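Local structure of beta-phenylalanine aminotransferase (Variovorax paradoxus, 4AO9) at residues A[305-308]-A[313-316]; A[352-357]-A[430-435]; A[113-118]-A[323-328]. The protein catalyses pyridoxal-5'-phosphate-dependent transfer of the amino group of beta-phenylalanine, as a dimeric class-III aminotransferase. All coordinates share one frame; numbering follows the deposited sequence.

Contact 1: residues A[305-308]-A[313-316]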
loop_
_atom_site.group_PDB
_atom_site.type_symbol
_atom_site.label_atom_id
_atom_site.label_comp_id
_atom_site.label_asym_id
_atom_site.label_seq_id
_atom_site.Cartn_x
_atom_site.Cartn_y
_atom_site.Cartn_z
ATOM N N MET A 305 17.042 10.633 5.165
ATOM C CA MET A 305 16.408 9.445 5.741
ATOM C C MET A 305 16.478 9.428 7.274
ATOM O O MET A 305 15.656 8.771 7.930
ATOM C CB MET A 305 17.014 8.174 5.148
ATOM C CG MET A 305 16.709 7.984 3.653
ATOM S SD MET A 305 14.936 8.000 3.252
ATOM C CE MET A 305 14.377 6.505 4.092
ATOM N N ALA A 306 17.436 10.163 7.830
ATOM C CA ALA A 306 17.601 10.266 9.277
ATOM C C ALA A 306 16.369 10.855 9.959
ATOM O O ALA A 306 16.153 10.638 11.166
ATOM C CB ALA A 306 18.828 11.086 9.607
ATOM N N LEU A 307 15.544 11.570 9.193
ATOM C CA LEU A 307 14.294 12.095 9.744
ATOM C C LEU A 307 13.439 10.971 10.315
ATOM O O LEU A 307 12.629 11.211 11.213
ATOM C CB LEU A 307 13.503 12.838 8.672
ATOM C CG LEU A 307 14.083 14.179 8.230
ATOM C CD1 LEU A 307 13.268 14.761 7.085
ATOM C CD2 LEU A 307 14.136 15.126 9.409
ATOM N N PHE A 308 13.617 9.761 9.787
ATOM C CA PHE A 308 12.806 8.601 10.192
ATOM C C PHE A 308 13.471 7.653 11.178
ATOM O O PHE A 308 12.876 6.650 11.555
ATOM C CB PHE A 308 12.373 7.794 8.964
ATOM C CG PHE A 308 11.534 8.569 8.013
ATOM C CD1 PHE A 308 10.170 8.716 8.245
ATOM C CD2 PHE A 308 12.108 9.187 6.902
ATOM C CE1 PHE A 308 9.386 9.446 7.363
ATOM C CE2 PHE A 308 11.339 9.928 6.025
ATOM C CZ PHE A 308 9.966 10.054 6.253
ATOM N N GLY A 313 15.123 11.000 15.004
ATOM C CA GLY A 313 14.395 11.778 14.006
ATOM C C GLY A 313 12.974 12.111 14.420
ATOM O O GLY A 313 12.373 11.401 15.227
ATOM N N PRO A 314 12.418 13.196 13.861
ATOM C CA PRO A 314 11.104 13.678 14.280
ATOM C C PRO A 314 9.915 13.024 13.583
ATOM O O PRO A 314 8.783 13.271 13.988
ATOM C CB PRO A 314 11.151 15.166 13.914
ATOM C CG PRO A 314 12.060 15.225 12.747
ATOM C CD PRO A 314 13.096 14.154 12.965
ATOM N N LEU A 315 10.153 12.220 12.546
ATOM C CA LEU A 315 9.060 11.671 11.739
ATOM C C LEU A 315 8.841 10.202 11.984
ATOM O O LEU A 315 9.793 9.422 12.037
ATOM C CB LEU A 315 9.297 11.889 10.242
ATOM C CG LEU A 315 9.537 13.323 9.751
ATOM C CD1 LEU A 315 9.600 13.315 8.257
ATOM C CD2 LEU A 315 8.456 14.311 10.252
ATOM N N ALA A 316 7.579 9.839 12.146
ATOM C CA ALA A 316 7.187 8.446 12.144
ATOM C C ALA A 316 6.914 8.027 10.701
ATOM O O ALA A 316 6.449 8.832 9.871
ATOM C CB ALA A 316 5.929 8.261 13.004
HETATM O O HOH W 1 10.602 6.417 12.754
#

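Contact 2: residues A[352-357]-A[430-435]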
loop_
_atom_site.group_PDB
_atom_site.type_symbol
_atom_site.label_atom_id
_atom_site.label_comp_id
_atom_site.label_asym_id
_atom_site.label_seq_id
_atom_site.Cartn_x
_atom_site.Cartn_y
_atom_site.Cartn_z
ATOM N N GLU A 352 15.532 -2.960 -27.008
ATOM C CA GLU A 352 16.020 -2.002 -27.997
ATOM C C GLU A 352 15.915 -2.589 -29.405
ATOM O O GLU A 352 15.478 -1.906 -30.333
ATOM C CB GLU A 352 17.467 -1.598 -27.708
ATOM C CG GLU A 352 17.649 -0.729 -26.463
ATOM C CD GLU A 352 17.066 0.675 -26.596
ATOM O OE1 GLU A 352 16.899 1.185 -27.729
ATOM O OE2 GLU A 352 16.789 1.298 -25.546
ATOM N N ALA A 353 16.284 -3.860 -29.546
ATOM C CA ALA A 353 16.233 -4.523 -30.849
ATOM C C ALA A 353 14.793 -4.622 -31.353
ATOM O O ALA A 353 14.517 -4.362 -32.530
ATOM C CB ALA A 353 16.894 -5.887 -30.780
ATOM N N LEU A 354 13.866 -4.956 -30.453
ATOM C CA LEU A 354 12.457 -5.026 -30.812
ATOM C C LEU A 354 11.900 -3.662 -31.220
ATOM O O LEU A 354 11.219 -3.546 -32.248
ATOM C CB LEU A 354 11.629 -5.642 -29.672
ATOM C CG LEU A 354 10.099 -5.578 -29.750
ATOM C CD1 LEU A 354 9.552 -6.276 -31.000
ATOM C CD2 LEU A 354 9.465 -6.174 -28.501
ATOM N N ARG A 355 12.188 -2.631 -30.425
ATOM C CA ARG A 355 11.658 -1.305 -30.717
ATOM C C ARG A 355 12.140 -0.796 -32.076
ATOM O O ARG A 355 11.369 -0.200 -32.829
ATOM C CB ARG A 355 11.973 -0.293 -29.604
ATOM C CG ARG A 355 11.031 0.902 -29.642
ATOM C CD ARG A 355 11.309 1.939 -28.540
ATOM N NE ARG A 355 12.480 2.766 -28.836
ATOM C CZ ARG A 355 13.673 2.609 -28.273
ATOM N NH1 ARG A 355 13.884 1.661 -27.362
ATOM N NH2 ARG A 355 14.666 3.410 -28.622
ATOM N N ALA A 356 13.411 -1.043 -32.379
ATOM C CA ALA A 356 13.974 -0.642 -33.667
ATOM C C ALA A 356 13.301 -1.389 -34.819
ATOM O O ALA A 356 12.973 -0.774 -35.840
ATOM C CB ALA A 356 15.478 -0.843 -33.686
ATOM N N ARG A 357 13.079 -2.694 -34.652
ATOM C CA ARG A 357 12.374 -3.489 -35.664
ATOM C C ARG A 357 10.978 -2.929 -35.913
ATOM O O ARG A 357 10.557 -2.776 -37.057
ATOM C CB ARG A 357 12.277 -4.960 -35.262
ATOM C CG ARG A 357 13.551 -5.770 -35.458
ATOM C CD ARG A 357 13.412 -7.142 -34.811
ATOM N NE ARG A 357 12.480 -8.019 -35.514
ATOM C CZ ARG A 357 12.089 -9.213 -35.077
ATOM N NH1 ARG A 357 12.529 -9.686 -33.912
ATOM N NH2 ARG A 357 11.247 -9.940 -35.799
ATOM N N ALA A 430 11.177 -16.163 -30.295
ATOM C CA ALA A 430 10.005 -16.525 -31.106
ATOM C C ALA A 430 8.727 -15.770 -30.719
ATOM O O ALA A 430 7.965 -15.358 -31.595
ATOM C CB ALA A 430 9.770 -18.042 -31.083
ATOM N N ASP A 431 8.498 -15.583 -29.417
ATOM C CA ASP A 431 7.384 -14.758 -28.937
ATOM C C ASP A 431 7.507 -13.344 -29.486
ATOM O O ASP A 431 6.533 -12.756 -29.954
ATOM C CB ASP A 431 7.382 -14.676 -27.401
ATOM C CG ASP A 431 7.021 -15.990 -26.722
ATOM O OD1 ASP A 431 6.271 -16.807 -27.299
ATOM O OD2 ASP A 431 7.479 -16.206 -25.583
ATOM N N ILE A 432 8.718 -12.803 -29.414
ATOM C CA ILE A 432 8.979 -11.446 -29.880
ATOM C C ILE A 432 8.765 -11.349 -31.404
ATOM O O ILE A 432 8.158 -10.397 -31.889
ATOM C CB ILE A 432 10.360 -10.949 -29.407
ATOM C CG1 ILE A 432 10.327 -10.761 -27.872
ATOM C CG2 ILE A 432 10.745 -9.666 -30.132
ATOM C CD1 ILE A 432 11.667 -10.428 -27.234
ATOM N N ASP A 433 9.214 -12.367 -32.139
ATOM C CA ASP A 433 8.964 -12.430 -33.582
ATOM C C ASP A 433 7.471 -12.376 -33.883
ATOM O O ASP A 433 7.051 -11.713 -34.834
ATOM C CB ASP A 433 9.549 -13.712 -34.193
ATOM C CG ASP A 433 11.060 -13.675 -34.324
ATOM O OD1 ASP A 433 11.650 -12.573 -34.332
ATOM O OD2 ASP A 433 11.665 -14.768 -34.431
ATOM N N ARG A 434 6.674 -13.067 -33.066
ATOM C CA ARG A 434 5.222 -13.074 -33.236
ATOM C C ARG A 434 4.608 -11.700 -32.999
ATOM O O ARG A 434 3.664 -11.331 -33.694
ATOM C CB ARG A 434 4.548 -14.131 -32.354
ATOM C CG ARG A 434 4.784 -15.554 -32.849
ATOM C CD ARG A 434 3.698 -16.522 -32.389
ATOM N NE ARG A 434 3.591 -16.565 -30.934
ATOM C CZ ARG A 434 4.445 -17.198 -30.132
ATOM N NH1 ARG A 434 5.489 -17.858 -30.630
ATOM N NH2 ARG A 434 4.256 -17.160 -28.819
ATOM N N TYR A 435 5.132 -10.946 -32.026
ATOM C CA TYR A 435 4.671 -9.575 -31.825
ATOM C C TYR A 435 4.903 -8.719 -33.077
ATOM O O TYR A 435 3.983 -8.042 -33.548
ATOM C CB TYR A 435 5.268 -8.919 -30.555
ATOM C CG TYR A 435 4.571 -7.603 -30.249
ATOM C CD1 TYR A 435 4.995 -6.418 -30.853
ATOM C CD2 TYR A 435 3.465 -7.545 -29.395
ATOM C CE1 TYR A 435 4.347 -5.217 -30.621
ATOM C CE2 TYR A 435 2.804 -6.332 -29.154
ATOM C CZ TYR A 435 3.260 -5.176 -29.772
ATOM O OH TYR A 435 2.628 -3.977 -29.584
#

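Contact 3: residues A[113-118]-A[323-328]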
loop_
_atom_site.group_PDB
_atom_site.type_symbol
_atom_site.label_atom_id
_atom_site.label_comp_id
_atom_site.label_asym_id
_atom_site.label_seq_id
_atom_site.Cartn_x
_atom_site.Cartn_y
_atom_site.Cartn_z
ATOM N N ILE A 113 7.236 -19.823 -0.224
ATOM C CA ILE A 113 6.887 -21.013 0.562
ATOM C C ILE A 113 7.809 -21.166 1.778
ATOM O O ILE A 113 7.338 -21.400 2.896
ATOM C CB ILE A 113 6.900 -22.288 -0.314
ATOM C CG1 ILE A 113 5.724 -22.251 -1.294
ATOM C CG2 ILE A 113 6.879 -23.570 0.549
ATOM C CD1 ILE A 113 5.717 -23.371 -2.325
ATOM N N GLU A 114 9.113 -21.032 1.562
ATOM C CA GLU A 114 10.066 -21.126 2.668
ATOM C C GLU A 114 9.801 -20.050 3.732
ATOM O O GLU A 114 9.848 -20.341 4.928
ATOM C CB GLU A 114 11.516 -21.062 2.178
ATOM C CG GLU A 114 12.536 -21.207 3.307
ATOM C CD GLU A 114 13.986 -21.289 2.842
ATOM O OE1 GLU A 114 14.251 -21.294 1.614
ATOM O OE2 GLU A 114 14.869 -21.358 3.729
ATOM N N ALA A 115 9.511 -18.821 3.298
ATOM C CA ALA A 115 9.179 -17.751 4.245
ATOM C C ALA A 115 7.936 -18.093 5.062
ATOM O O ALA A 115 7.934 -17.933 6.290
ATOM C CB ALA A 115 8.998 -16.426 3.527
ATOM N N MET A 116 6.888 -18.578 4.394
ATOM C CA MET A 116 5.644 -18.928 5.096
ATOM C C MET A 116 5.879 -20.035 6.118
ATOM O O MET A 116 5.318 -20.004 7.214
ATOM C CB MET A 116 4.532 -19.335 4.123
ATOM C CG MET A 116 4.067 -18.206 3.233
ATOM S SD MET A 116 2.495 -18.552 2.422
ATOM C CE MET A 116 1.344 -17.979 3.675
ATOM N N GLN A 117 6.735 -20.994 5.778
ATOM C CA GLN A 117 7.058 -22.082 6.697
ATOM C C GLN A 117 7.768 -21.639 7.981
ATOM O O GLN A 117 7.663 -22.309 9.013
ATOM C CB GLN A 117 7.855 -23.161 5.964
ATOM C CG GLN A 117 6.997 -23.899 4.937
ATOM C CD GLN A 117 7.796 -24.816 4.036
ATOM O OE1 GLN A 117 9.016 -24.701 3.923
ATOM N NE2 GLN A 117 7.103 -25.738 3.385
ATOM N N GLY A 118 8.480 -20.521 7.907
ATOM C CA GLY A 118 9.117 -19.917 9.071
ATOM C C GLY A 118 8.191 -19.061 9.916
ATOM O O GLY A 118 8.588 -18.573 10.968
ATOM N N ASN A 323 7.403 -4.602 6.052
ATOM C CA ASN A 323 8.571 -5.482 6.118
ATOM C C ASN A 323 8.182 -6.955 6.096
ATOM O O ASN A 323 8.937 -7.815 6.554
ATOM C CB ASN A 323 9.422 -5.142 7.355
ATOM C CG ASN A 323 8.779 -5.580 8.666
ATOM O OD1 ASN A 323 7.561 -5.730 8.761
ATOM N ND2 ASN A 323 9.605 -5.784 9.689
ATOM N N ASN A 324 7.022 -7.267 5.518
ATOM C CA ASN A 324 6.509 -8.629 5.613
ATOM C C ASN A 324 7.470 -9.634 4.998
ATOM O O ASN A 324 8.076 -9.361 3.963
ATOM C CB ASN A 324 5.110 -8.731 5.012
ATOM C CG ASN A 324 5.123 -8.825 3.520
ATOM O OD1 ASN A 324 5.324 -9.905 2.946
ATOM N ND2 ASN A 324 4.883 -7.689 2.861
ATOM N N VAL A 325 7.615 -10.788 5.646
ATOM C CA VAL A 325 8.642 -11.742 5.244
ATOM C C VAL A 325 8.465 -12.311 3.850
ATOM O O VAL A 325 9.445 -12.682 3.208
ATOM C CB VAL A 325 8.817 -12.909 6.253
ATOM C CG1 VAL A 325 9.390 -12.410 7.557
ATOM C CG2 VAL A 325 7.513 -13.673 6.453
ATOM N N MET A 326 7.225 -12.384 3.370
ATOM C CA MET A 326 7.009 -12.939 2.034
ATOM C C MET A 326 7.556 -12.018 0.946
ATOM O O MET A 326 8.265 -12.470 0.050
ATOM C CB MET A 326 5.529 -13.249 1.834
ATOM C CG MET A 326 5.076 -14.408 2.726
ATOM S SD MET A 326 3.294 -14.521 2.856
ATOM C CE MET A 326 2.892 -15.084 1.200
ATOM N N THR A 327 7.238 -10.732 1.039
ATOM C CA THR A 327 7.819 -9.730 0.139
ATOM C C THR A 327 9.342 -9.682 0.249
ATOM O O THR A 327 10.036 -9.654 -0.765
ATOM C CB THR A 327 7.234 -8.323 0.401
ATOM O OG1 THR A 327 5.817 -8.354 0.142
ATOM C CG2 THR A 327 7.904 -7.253 -0.485
ATOM N N MET A 328 9.862 -9.679 1.470
ATOM C CA MET A 328 11.314 -9.596 1.667
ATOM C C MET A 328 12.011 -10.803 1.034
ATOM O O MET A 328 13.050 -10.654 0.389
ATOM C CB MET A 328 11.677 -9.498 3.153
ATOM C CG MET A 328 11.074 -8.295 3.904
ATOM S SD MET A 328 11.577 -6.644 3.376
ATOM C CE MET A 328 10.241 -6.170 2.275
#

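Contact 1: residues A[305-308]-A[313-316]
Leu-315 N donates to Leu-307 O at 3.0 Å, a fairly straight bond (157° at the hydrogen) with the donor tilted 20° from the carbonyl plane. The same oxygen takes a CA-H...O contact from Gly-313 CA (3.4 Å), which makes another with Ala-306 O. One water donates to both Phe-308 O (2.6 Å) and Leu-315 O (3.2 Å). These bonds close a short loop, in which the 3-10 turn 306-308 that follows helix 302-305 is met by the irregular chain returning at 313-316.

The apolar contacts centre on Leu-315, whose CG lies anti to the carbonyl carbon and beside the backbone N (chi1 -55°), turning the branch toward Leu-307 and Phe-308. It lies beside Leu-307 and points the same way, with Leu-315 CD1 4.0 Å from Leu-307 CB. That CD1 reaches Phe-308 CZ, while Leu-315 CB sits 3.8 Å from Phe-308 CE1. Ala-316 O approaches the edge of this ring, in its plane. Leu-307 CD2 packs against Pro-314 CD at 3.8 Å. The loop lies between helix 152-167, met by Leu-307, Phe-308, Pro-314 and Leu-315, and the second subunit, whose Pro-56 and Pro-192 touch Phe-308 and Leu-315 respectively; Phe-308 also meets Phe-298 edge-to-face.

Contact 2: residues A[352-357]-A[430-435]
Arg-357 and Asp-433 join two nearly parallel helices through a salt bridge at the outer side of their interface. The arginine's first bond, out to CB, points toward segment 430-435. Its chain then sets out with CG beside the backbone N and anti to the carbonyl carbon, runs extended through CD, and bends at chi3 (70°) to carry the guanidinium across the gap. NH1 passes Ile-432 CG2 at 4.2 Å, the two side chains crossing at about a right angle. At the tip, NH1 and NH2 both donate end-on to a single oxygen, each 3.0 Å from Asp-433 OD1. That oxygen lies near the guanidinium plane. It is met by NH1 nearly along its C-O axis and by NH2 on the anti side, well out of the carboxylate plane; the two flat groups are turned 68° apart. Sharing one acceptor bends both bonds, to about 140° at the hydrogens.

Deeper in, the buried pair Leu-354 and Ile-432 supplies the apolar contact: Leu-354 CD1 lies 3.7 Å from Ile-432 CG2, and Leu-354 CD2 approaches the same methyl. The axes of the two short segments come no closer than 11.0 Å, so it is side chains rather than backbones that meet.

Segments 352-357 and 430-435 here run in nearly the same direction, in what is probably the C-terminal part of the small domain, as in PLP aminotransferases of this fold. Leu-354 also touches Val-436, one turn after Ile-432 on helix 429-445, and Met-378 of strand 377-381, whereas Tyr-435 packs on Leu-358 and on Phe-371 of strand 370-374.

Contact 3: residues A[113-118]-A[323-328]
Met-116 and Met-326 form the closely packed part of this contact, their thioether ends crossing so that Met-116 SD lies 3.7 Å from Met-326 CE. Met-326 SD in turn rests 3.8 Å from Met-116 CG. Each chain leaves its helix with CG beside the backbone N and bends at chi3 (87° in Met-116, 71° in Met-326), which folds the ends of the chains against one another. Both residues are buried, and the second subunit adds to the packing: its Val-112 touches Met-116 and its Met-293 touches Met-326.

Ala-115 directs its methyl at the first turn of the opposite helix, where CB is 3.8 Å from Val-325 O. Its contacts with side-chain carbons are longer, CB lying 4.3 Å from Val-325 CG2 and 4.5 Å from Met-326 CG. Toward solvent, Ala-115 is itself partly exposed, and neighbouring Glu-114, and Gln-117 two residues on, are exposed.

The start of that opposite helix is fixed by its own N-cap. Asn-324 OD1 accepts from Thr-327 N at 2.8 Å in a nearly linear bond, the donor standing above the amide's carbonyl plane, while Asn-324 ND2 donates to Thr-327 OG1.

The C-terminal end of helix 106-117 thus lies against the first turn of helix 325-337, at the dimer interface. Leu-122 touches Val-325, while helix 129-139 receives Met-328 through Glu-129 and Leu-132.

How the contacts relate
Contacts 1 and 3 both touch the second subunit, and contact 1 is nested within the chain span closed by contact 3, their centres 27 Å apart. Contact 2 lies across the chain's centre from contact 1, and no other chain of the assembly touches its segments. Contact 3 is largely buried and apolar, joining helices distant in sequence; contacts 1 and 2 are partly buried and mix apolar packing with polar bonds. These differ in kind: a backbone N-H to carbonyl bond and a bridging water close the local loop of contact 1, whereas contact 2 relies on a charged pair between helices. Contacts 2 and 3 share no helix, but helices 325-337 and 341-365 are consecutive.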